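Local coordinates for fluoroacetyl-CoA-specific thioesterase-like domain-containing protein (Thermanaerovibrio acidaminovorans, PDB 3QOO) that is of unknown function but adopts the hot-dog fold and may, like fluoroacetyl-CoA-specific thioesterases, act on acyl-CoA thioesters, at residues 44-53 with 112-120; 11-22 with 80-91. All blocks are in the same frame, centred on the assembly; numbering follows the deposited sequence. Where two conformers were deposited one is given.

Both contacts reach the same antiparallel sheet, their centres lying about 9 Å apart. Contact 1 (44-53 with 112-120) is core: helix 41-56 packs on strand 110-123, the centre of the contact is about 2 Å from the centre of the chain, and most touching residues are buried. Contact 2 (11-22 with 80-91) joins strand 15-21, outermost within this chain, to strand 84-95; its centre is about 10 Å from that of the chain, one face turned to the helix and the other largely to solvent. Side-chain packing and one amide-to-hydroxyl hydrogen bond carry the first, backbone pairing with a surface salt bridge the second. Phe87 connects them: its CZ lies 3.6 Å from Phe44 CD1.

Contact 1 (44-53 with 112-120); sequences FLETMTQLAV and VATGLQERV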
# COMPACT_ATOMS: atom_id res chain seq x y z
N PHE A 44 2.78 -1.36 -6.07
CA PHE A 44 1.70 -0.62 -6.74
C PHE A 44 1.38 0.65 -6.00
O PHE A 44 1.21 1.72 -6.61
CB PHE A 44 0.44 -1.46 -6.90
CG PHE A 44 0.53 -2.51 -7.96
CD1 PHE A 44 0.47 -2.19 -9.28
CD2 PHE A 44 0.59 -3.84 -7.63
CE1 PHE A 44 0.54 -3.13 -10.26
CE2 PHE A 44 0.64 -4.81 -8.62
CZ PHE A 44 0.62 -4.46 -9.93
N LEU A 45 1.33 0.57 -4.67
CA LEU A 45 1.02 1.73 -3.85
C LEU A 45 2.12 2.79 -3.95
O LEU A 45 1.83 3.98 -4.14
CB LEU A 45 0.77 1.29 -2.41
CG LEU A 45 -0.16 2.16 -1.56
CD1 LEU A 45 -0.59 1.40 -0.34
CD2 LEU A 45 0.46 3.48 -1.17
N GLU A 46 3.38 2.39 -3.82
CA GLU A 46 4.48 3.32 -3.89
C GLU A 46 4.44 4.11 -5.22
O GLU A 46 4.70 5.32 -5.26
CB GLU A 46 5.80 2.57 -3.77
CG GLU A 46 7.00 3.47 -3.84
CD GLU A 46 8.31 2.72 -3.82
OE1 GLU A 46 8.30 1.50 -3.53
OE2 GLU A 46 9.34 3.37 -4.09
N THR A 47 4.13 3.42 -6.31
CA THR A 47 4.14 4.04 -7.62
C THR A 47 2.96 5.01 -7.78
O THR A 47 3.09 6.10 -8.33
CB THR A 47 4.16 2.97 -8.72
OG1 THR A 47 5.20 2.00 -8.47
CG2 THR A 47 4.31 3.64 -10.05
N MSE A 48 1.81 4.61 -7.26
CA MSE A 48 0.66 5.48 -7.19
C MSE A 48 0.98 6.77 -6.43
O MSE A 48 0.66 7.88 -6.88
CB MSE A 48 -0.52 4.76 -6.57
CG MSE A 48 -1.74 5.67 -6.37
SE MSE A 48 -3.39 4.69 -5.89
CE MSE A 48 -2.82 3.89 -4.19
N THR A 49 1.65 6.61 -5.29
CA THR A 49 2.05 7.74 -4.46
C THR A 49 2.99 8.67 -5.26
O THR A 49 2.82 9.89 -5.25
CB THR A 49 2.74 7.28 -3.17
OG1 THR A 49 1.77 6.59 -2.39
CG2 THR A 49 3.26 8.47 -2.41
N GLN A 50 3.97 8.08 -5.92
CA GLN A 50 4.91 8.88 -6.70
C GLN A 50 4.20 9.74 -7.73
O GLN A 50 4.49 10.94 -7.85
CB GLN A 50 5.92 7.97 -7.41
CG GLN A 50 6.90 8.77 -8.25
CD GLN A 50 7.91 7.93 -8.96
OE1 GLN A 50 8.05 6.75 -8.65
NE2 GLN A 50 8.66 8.54 -9.87
N LEU A 51 3.29 9.14 -8.47
CA LEU A 51 2.55 9.90 -9.48
C LEU A 51 1.62 10.93 -8.88
O LEU A 51 1.51 12.03 -9.41
CB LEU A 51 1.75 8.98 -10.38
CG LEU A 51 2.49 8.40 -11.56
CD1 LEU A 51 1.58 7.46 -12.31
CD2 LEU A 51 3.00 9.48 -12.46
N ALA A 52 0.95 10.60 -7.78
CA ALA A 52 0.05 11.56 -7.15
C ALA A 52 0.85 12.78 -6.71
O ALA A 52 0.39 13.91 -6.88
CB ALA A 52 -0.65 10.89 -5.96
N VAL A 53 2.02 12.56 -6.13
CA VAL A 53 2.86 13.68 -5.71
C VAL A 53 3.30 14.48 -6.94
O VAL A 53 3.32 15.73 -6.91
CB VAL A 53 4.08 13.17 -4.91
CG1 VAL A 53 5.10 14.28 -4.68
CG2 VAL A 53 3.64 12.61 -3.56
N VAL A 112 -3.61 -4.80 -14.58
CA VAL A 112 -3.04 -5.59 -13.52
C VAL A 112 -3.47 -5.12 -12.12
O VAL A 112 -3.45 -5.91 -11.18
CB VAL A 112 -1.51 -5.70 -13.61
CG1 VAL A 112 -1.11 -6.50 -14.84
CG2 VAL A 112 -0.82 -4.33 -13.61
N ALA A 113 -3.83 -3.85 -11.96
CA ALA A 113 -4.26 -3.33 -10.66
C ALA A 113 -5.03 -2.04 -10.86
O ALA A 113 -4.88 -1.34 -11.89
CB ALA A 113 -3.09 -3.08 -9.71
N THR A 114 -5.84 -1.68 -9.88
CA THR A 114 -6.49 -0.39 -9.77
C THR A 114 -6.30 0.13 -8.36
O THR A 114 -5.92 -0.63 -7.45
CB THR A 114 -7.96 -0.47 -10.11
OG1 THR A 114 -8.59 -1.45 -9.31
CG2 THR A 114 -8.16 -0.76 -11.62
N GLY A 115 -6.54 1.41 -8.14
CA GLY A 115 -6.38 1.97 -6.84
C GLY A 115 -6.99 3.32 -6.64
O GLY A 115 -7.51 3.91 -7.61
N LEU A 116 -6.91 3.82 -5.42
CA LEU A 116 -7.24 5.19 -5.16
C LEU A 116 -6.35 5.70 -4.03
O LEU A 116 -5.87 4.92 -3.19
CB LEU A 116 -8.67 5.38 -4.82
CG LEU A 116 -9.16 4.95 -3.50
CD1 LEU A 116 -8.64 5.80 -2.30
CD2 LEU A 116 -10.70 4.97 -3.50
N GLN A 117 -6.19 7.01 -3.99
CA GLN A 117 -5.43 7.66 -2.93
C GLN A 117 -6.04 9.01 -2.61
O GLN A 117 -6.34 9.80 -3.53
CB GLN A 117 -3.97 7.80 -3.32
CG GLN A 117 -3.08 8.33 -2.17
CD GLN A 117 -1.63 8.19 -2.50
OE1 GLN A 117 -0.99 9.15 -2.94
NE2 GLN A 117 -1.09 6.98 -2.34
N GLU A 118 -6.25 9.29 -1.33
CA GLU A 118 -6.68 10.58 -0.86
C GLU A 118 -5.47 11.25 -0.25
O GLU A 118 -4.80 10.65 0.60
CB GLU A 118 -7.78 10.45 0.17
CG GLU A 118 -8.28 11.76 0.76
CD GLU A 118 -9.31 11.59 1.83
OE1 GLU A 118 -9.94 10.51 1.89
OE2 GLU A 118 -9.46 12.54 2.62
N ARG A 119 -5.20 12.48 -0.67
CA ARG A 119 -4.08 13.26 -0.13
C ARG A 119 -4.61 14.59 0.42
O ARG A 119 -5.61 15.12 -0.08
CB ARG A 119 -3.03 13.53 -1.22
CG ARG A 119 -2.49 12.26 -1.84
CD ARG A 119 -1.28 12.46 -2.76
NE ARG A 119 -0.11 12.94 -2.05
CZ ARG A 119 0.70 12.18 -1.32
NH1 ARG A 119 0.53 10.84 -1.24
NH2 ARG A 119 1.70 12.76 -0.66
N VAL A 120 -3.94 15.09 1.44
CA VAL A 120 -4.28 16.35 2.08
C VAL A 120 -3.17 17.37 1.83
O VAL A 120 -2.00 17.03 1.83
CB VAL A 120 -4.57 16.19 3.61
CG1 VAL A 120 -3.34 15.67 4.39
CG2 VAL A 120 -5.07 17.48 4.23
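Gln117 reaches from the strand to the helix with CG anti to its backbone N (chi1 -173°) and an extended chain, which brings its amide beside Thr49. NE2 donates to Thr49 OG1 over 2.9 Å at 160°, with the oxygen close to the amide plane; Ser71 is a second partner of that nitrogen. At the other end of the amide, OE1 accepts from Arg119 NH1 at 2.8 Å, the donor standing well above the carbonyl plane. Both ends of the amide are thereby held, which should fix its rotation. Arg119 bends at chi3, bringing its guanidinium against Val53, whose CG2 lies over one face, 3.5 Å from NH2; NE is hydrogen-bonded to Ser66. Ala52 CB packs between Gln117 OE1 (3.5 Å) and Arg119 CD (3.6 Å). Toward the start of the helix, Met48, a selenomethionine, lays its terminal CE 3.4 Å from Leu116 O, while Phe44 presents a ring face to Ala113 CB in a CH-pi contact, 3.8 Å from the centroid and close to the ring normal. The segment axes run 9.3 Å apart at -50°, as expected for the central helix packed against the curved antiparallel sheet of a hot-dog fold.

Contact 2 (11-22 with 80-91); sequences PVGTYRRMVKKV and VLGDDVTFTVTV
The Arg17 guanidinium has Thr86 CG2 over one face and Thr88 at its edge, where NE donates to Thr88 OG1 over 2.8 Å; the bond is bent to 141° and its acceptor is tilted from the guanidinium plane. Extended from CG to NE, the Arg17 chain rises from the sheet and leans over Thr88. Met18 O sits at the edge of the Phe87 ring, and Lys20 runs alongside Phe87, its CB 3.8 Å from CE2, before its amine goes on to Asp26. The Tyr15 ring has Gly13 O at its edge, in plane, and meets Thr88 obliquely, CD1 to CG2 3.8 Å.

Side chains alternate between the two faces: Tyr15, Arg17, Val19 and Lys21 share one with Thr90, Thr88, Thr86 and Asp84, while Met18 and Phe87 turn to the other, where helix 41-56 packs. Near the strand end, Lys21 curls back through bends at chi3 and chi4 so that NZ reaches the syn lone pair of Asp84 OD2 at 2.8 Å, with a weak second bond to OD1. A water bridges the same NZ to Gly82 O.

Pairs of backbone bonds, such as Phe87 N to Met18 O (2.8 Å) with its reciprocal Met18 N to Phe87 O, link the strands at alternate residues. They continue past both ends of strand 15-21, meeting the type II turns Pro11-Thr14 and Val80-Asp83, where Gly13 N donates to Val91 O (2.9 Å) and Gly82 N to Val22 O (2.9 Å). Segment axes 4.5 Å apart at 154° define a twisted antiparallel pair, with 15-21 outermost within this chain in the hot-dog sheet.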
# COMPACT_ATOMS: atom_id res chain seq x y z
N PRO A 11 -7.97 20.39 -11.61
CA PRO A 11 -9.20 20.05 -12.24
C PRO A 11 -9.44 18.55 -12.27
O PRO A 11 -8.51 17.78 -12.50
CB PRO A 11 -9.05 20.62 -13.66
CG PRO A 11 -8.04 21.61 -13.53
CD PRO A 11 -7.11 21.18 -12.50
N VAL A 12 -10.67 18.13 -12.05
CA VAL A 12 -11.05 16.75 -12.20
C VAL A 12 -10.63 16.27 -13.59
O VAL A 12 -10.83 16.98 -14.58
CB VAL A 12 -12.57 16.57 -11.95
CG1 VAL A 12 -13.04 15.19 -12.33
CG2 VAL A 12 -12.88 16.83 -10.50
N GLY A 13 -10.00 15.10 -13.65
CA GLY A 13 -9.53 14.50 -14.89
C GLY A 13 -8.07 14.74 -15.19
O GLY A 13 -7.51 14.09 -16.06
N THR A 14 -7.44 15.66 -14.47
CA THR A 14 -6.00 15.90 -14.60
C THR A 14 -5.25 14.60 -14.31
O THR A 14 -5.52 13.96 -13.29
CB THR A 14 -5.53 16.99 -13.61
OG1 THR A 14 -6.26 18.19 -13.86
CG2 THR A 14 -4.04 17.27 -13.77
N TYR A 15 -4.33 14.21 -15.17
CA TYR A 15 -3.61 12.95 -14.98
C TYR A 15 -2.18 12.99 -15.38
O TYR A 15 -1.74 13.86 -16.14
CB TYR A 15 -4.30 11.79 -15.72
CG TYR A 15 -3.96 11.67 -17.20
CD1 TYR A 15 -2.90 10.87 -17.62
CD2 TYR A 15 -4.68 12.33 -18.17
CE1 TYR A 15 -2.58 10.71 -18.96
CE2 TYR A 15 -4.36 12.17 -19.52
CZ TYR A 15 -3.32 11.38 -19.91
OH TYR A 15 -2.98 11.23 -21.24
N ARG A 16 -1.41 12.06 -14.84
CA ARG A 16 -0.05 11.78 -15.26
C ARG A 16 0.12 10.27 -15.38
O ARG A 16 -0.61 9.47 -14.77
CB ARG A 16 0.97 12.38 -14.28
CG ARG A 16 0.97 13.92 -14.26
CD ARG A 16 2.06 14.44 -13.32
NE ARG A 16 3.35 14.41 -14.00
CZ ARG A 16 3.87 15.43 -14.68
NH1 ARG A 16 3.24 16.60 -14.77
NH2 ARG A 16 5.05 15.28 -15.29
N ARG A 17 1.12 9.89 -16.17
CA ARG A 17 1.46 8.51 -16.40
C ARG A 17 2.91 8.28 -16.19
O ARG A 17 3.72 9.17 -16.44
CB ARG A 17 1.13 8.12 -17.81
CG ARG A 17 -0.24 7.78 -18.08
CD ARG A 17 -0.38 7.19 -19.45
NE ARG A 17 -1.64 6.55 -19.59
CZ ARG A 17 -2.08 5.96 -20.67
NH1 ARG A 17 -1.36 5.98 -21.79
NH2 ARG A 17 -3.27 5.37 -20.64
N MSE A 18 3.25 7.06 -15.82
CA MSE A 18 4.62 6.59 -15.95
C MSE A 18 4.65 5.10 -16.18
O MSE A 18 3.70 4.40 -15.85
CB MSE A 18 5.45 6.98 -14.74
CG MSE A 18 5.03 6.30 -13.49
SE MSE A 18 6.09 6.73 -11.90
CE MSE A 18 7.59 5.70 -12.33
N VAL A 19 5.77 4.64 -16.69
CA VAL A 19 6.02 3.24 -16.95
C VAL A 19 7.06 2.74 -15.95
O VAL A 19 8.10 3.36 -15.75
CB VAL A 19 6.48 2.94 -18.39
CG1 VAL A 19 6.61 1.44 -18.63
CG2 VAL A 19 5.54 3.61 -19.38
N LYS A 20 6.71 1.64 -15.30
CA LYS A 20 7.52 1.08 -14.25
C LYS A 20 7.90 -0.33 -14.66
O LYS A 20 7.00 -1.14 -14.89
CB LYS A 20 6.65 1.09 -12.98
CG LYS A 20 7.11 0.31 -11.84
CD LYS A 20 8.32 0.85 -11.19
CE LYS A 20 8.69 -0.05 -10.03
NZ LYS A 20 9.95 0.37 -9.34
N LYS A 21 9.19 -0.65 -14.70
CA LYS A 21 9.64 -2.02 -14.96
C LYS A 21 9.64 -2.81 -13.64
O LYS A 21 10.14 -2.35 -12.61
CB LYS A 21 11.05 -2.07 -15.57
CG LYS A 21 11.29 -3.44 -16.23
CD LYS A 21 12.51 -3.52 -17.05
CE LYS A 21 12.45 -2.56 -18.16
NZ LYS A 21 11.72 -3.05 -19.35
N VAL A 22 9.08 -4.00 -13.67
CA VAL A 22 9.01 -4.80 -12.44
C VAL A 22 10.38 -5.41 -12.18
O VAL A 22 10.89 -6.21 -12.97
CB VAL A 22 7.92 -5.88 -12.51
CG1 VAL A 22 7.89 -6.68 -11.22
CG2 VAL A 22 6.55 -5.27 -12.83
N VAL A 80 4.51 -9.66 -13.89
CA VAL A 80 5.70 -10.46 -13.65
C VAL A 80 6.98 -9.61 -13.68
O VAL A 80 7.05 -8.55 -14.32
CB VAL A 80 5.77 -11.58 -14.77
CG1 VAL A 80 6.11 -11.01 -16.13
CG2 VAL A 80 6.72 -12.73 -14.43
N LEU A 81 8.02 -10.11 -13.02
CA LEU A 81 9.34 -9.54 -13.17
C LEU A 81 9.64 -9.32 -14.66
O LEU A 81 9.42 -10.20 -15.48
CB LEU A 81 10.39 -10.51 -12.66
CG LEU A 81 10.54 -10.60 -11.18
CD1 LEU A 81 11.25 -11.95 -10.90
CD2 LEU A 81 11.34 -9.41 -10.65
N GLY A 82 10.17 -8.15 -14.98
CA GLY A 82 10.56 -7.78 -16.36
C GLY A 82 9.41 -7.17 -17.15
O GLY A 82 9.62 -6.66 -18.26
N ASP A 83 8.20 -7.22 -16.61
CA ASP A 83 7.05 -6.54 -17.22
C ASP A 83 7.21 -5.05 -17.11
O ASP A 83 7.85 -4.58 -16.20
CB ASP A 83 5.81 -6.93 -16.44
CG ASP A 83 4.50 -6.66 -17.14
OD1 ASP A 83 4.46 -6.44 -18.38
OD2 ASP A 83 3.46 -6.77 -16.44
N ASP A 84 6.67 -4.33 -18.09
CA ASP A 84 6.55 -2.88 -18.02
C ASP A 84 5.12 -2.54 -17.76
O ASP A 84 4.23 -2.85 -18.57
CB ASP A 84 7.05 -2.22 -19.30
CG ASP A 84 8.53 -2.25 -19.34
OD1 ASP A 84 9.14 -1.62 -18.46
OD2 ASP A 84 9.08 -2.88 -20.24
N VAL A 85 4.88 -1.92 -16.63
CA VAL A 85 3.55 -1.54 -16.17
C VAL A 85 3.33 -0.04 -16.30
O VAL A 85 4.09 0.74 -15.72
CB VAL A 85 3.32 -2.00 -14.70
CG1 VAL A 85 1.92 -1.68 -14.26
CG2 VAL A 85 3.60 -3.50 -14.56
N THR A 86 2.32 0.32 -17.08
CA THR A 86 1.95 1.73 -17.23
C THR A 86 0.93 2.10 -16.15
O THR A 86 -0.15 1.51 -16.09
CB THR A 86 1.39 2.00 -18.62
OG1 THR A 86 2.38 1.65 -19.57
CG2 THR A 86 0.96 3.44 -18.81
N PHE A 87 1.29 3.07 -15.32
CA PHE A 87 0.42 3.62 -14.30
C PHE A 87 -0.17 4.91 -14.77
O PHE A 87 0.55 5.79 -15.27
CB PHE A 87 1.19 3.88 -13.01
CG PHE A 87 1.59 2.67 -12.24
CD1 PHE A 87 0.99 2.39 -11.03
CD2 PHE A 87 2.61 1.85 -12.68
CE1 PHE A 87 1.40 1.30 -10.26
CE2 PHE A 87 2.97 0.73 -11.91
CZ PHE A 87 2.37 0.46 -10.72
N THR A 88 -1.49 5.04 -14.59
CA THR A 88 -2.21 6.28 -14.88
C THR A 88 -2.91 6.70 -13.59
O THR A 88 -3.69 5.90 -13.05
CB THR A 88 -3.24 6.10 -15.99
OG1 THR A 88 -2.61 5.55 -17.14
CG2 THR A 88 -3.87 7.46 -16.35
N VAL A 89 -2.57 7.88 -13.10
CA VAL A 89 -3.19 8.44 -11.93
C VAL A 89 -3.91 9.73 -12.29
O VAL A 89 -3.32 10.56 -12.97
CB VAL A 89 -2.15 8.62 -10.80
CG1 VAL A 89 -2.74 9.36 -9.62
CG2 VAL A 89 -1.62 7.25 -10.35
N THR A 90 -5.15 9.84 -11.85
CA THR A 90 -6.09 10.87 -12.31
C THR A 90 -6.79 11.52 -11.14
O THR A 90 -7.26 10.83 -10.24
CB THR A 90 -7.17 10.25 -13.20
OG1 THR A 90 -6.55 9.51 -14.26
CG2 THR A 90 -8.10 11.31 -13.78
N VAL A 91 -6.93 12.84 -11.15
CA VAL A 91 -7.73 13.53 -10.14
C VAL A 91 -9.20 13.15 -10.30
O VAL A 91 -9.80 13.38 -11.37
CB VAL A 91 -7.56 15.05 -10.22
CG1 VAL A 91 -8.51 15.74 -9.23
CG2 VAL A 91 -6.09 15.42 -9.98
O HOH W 1 11.77 -5.74 -19.49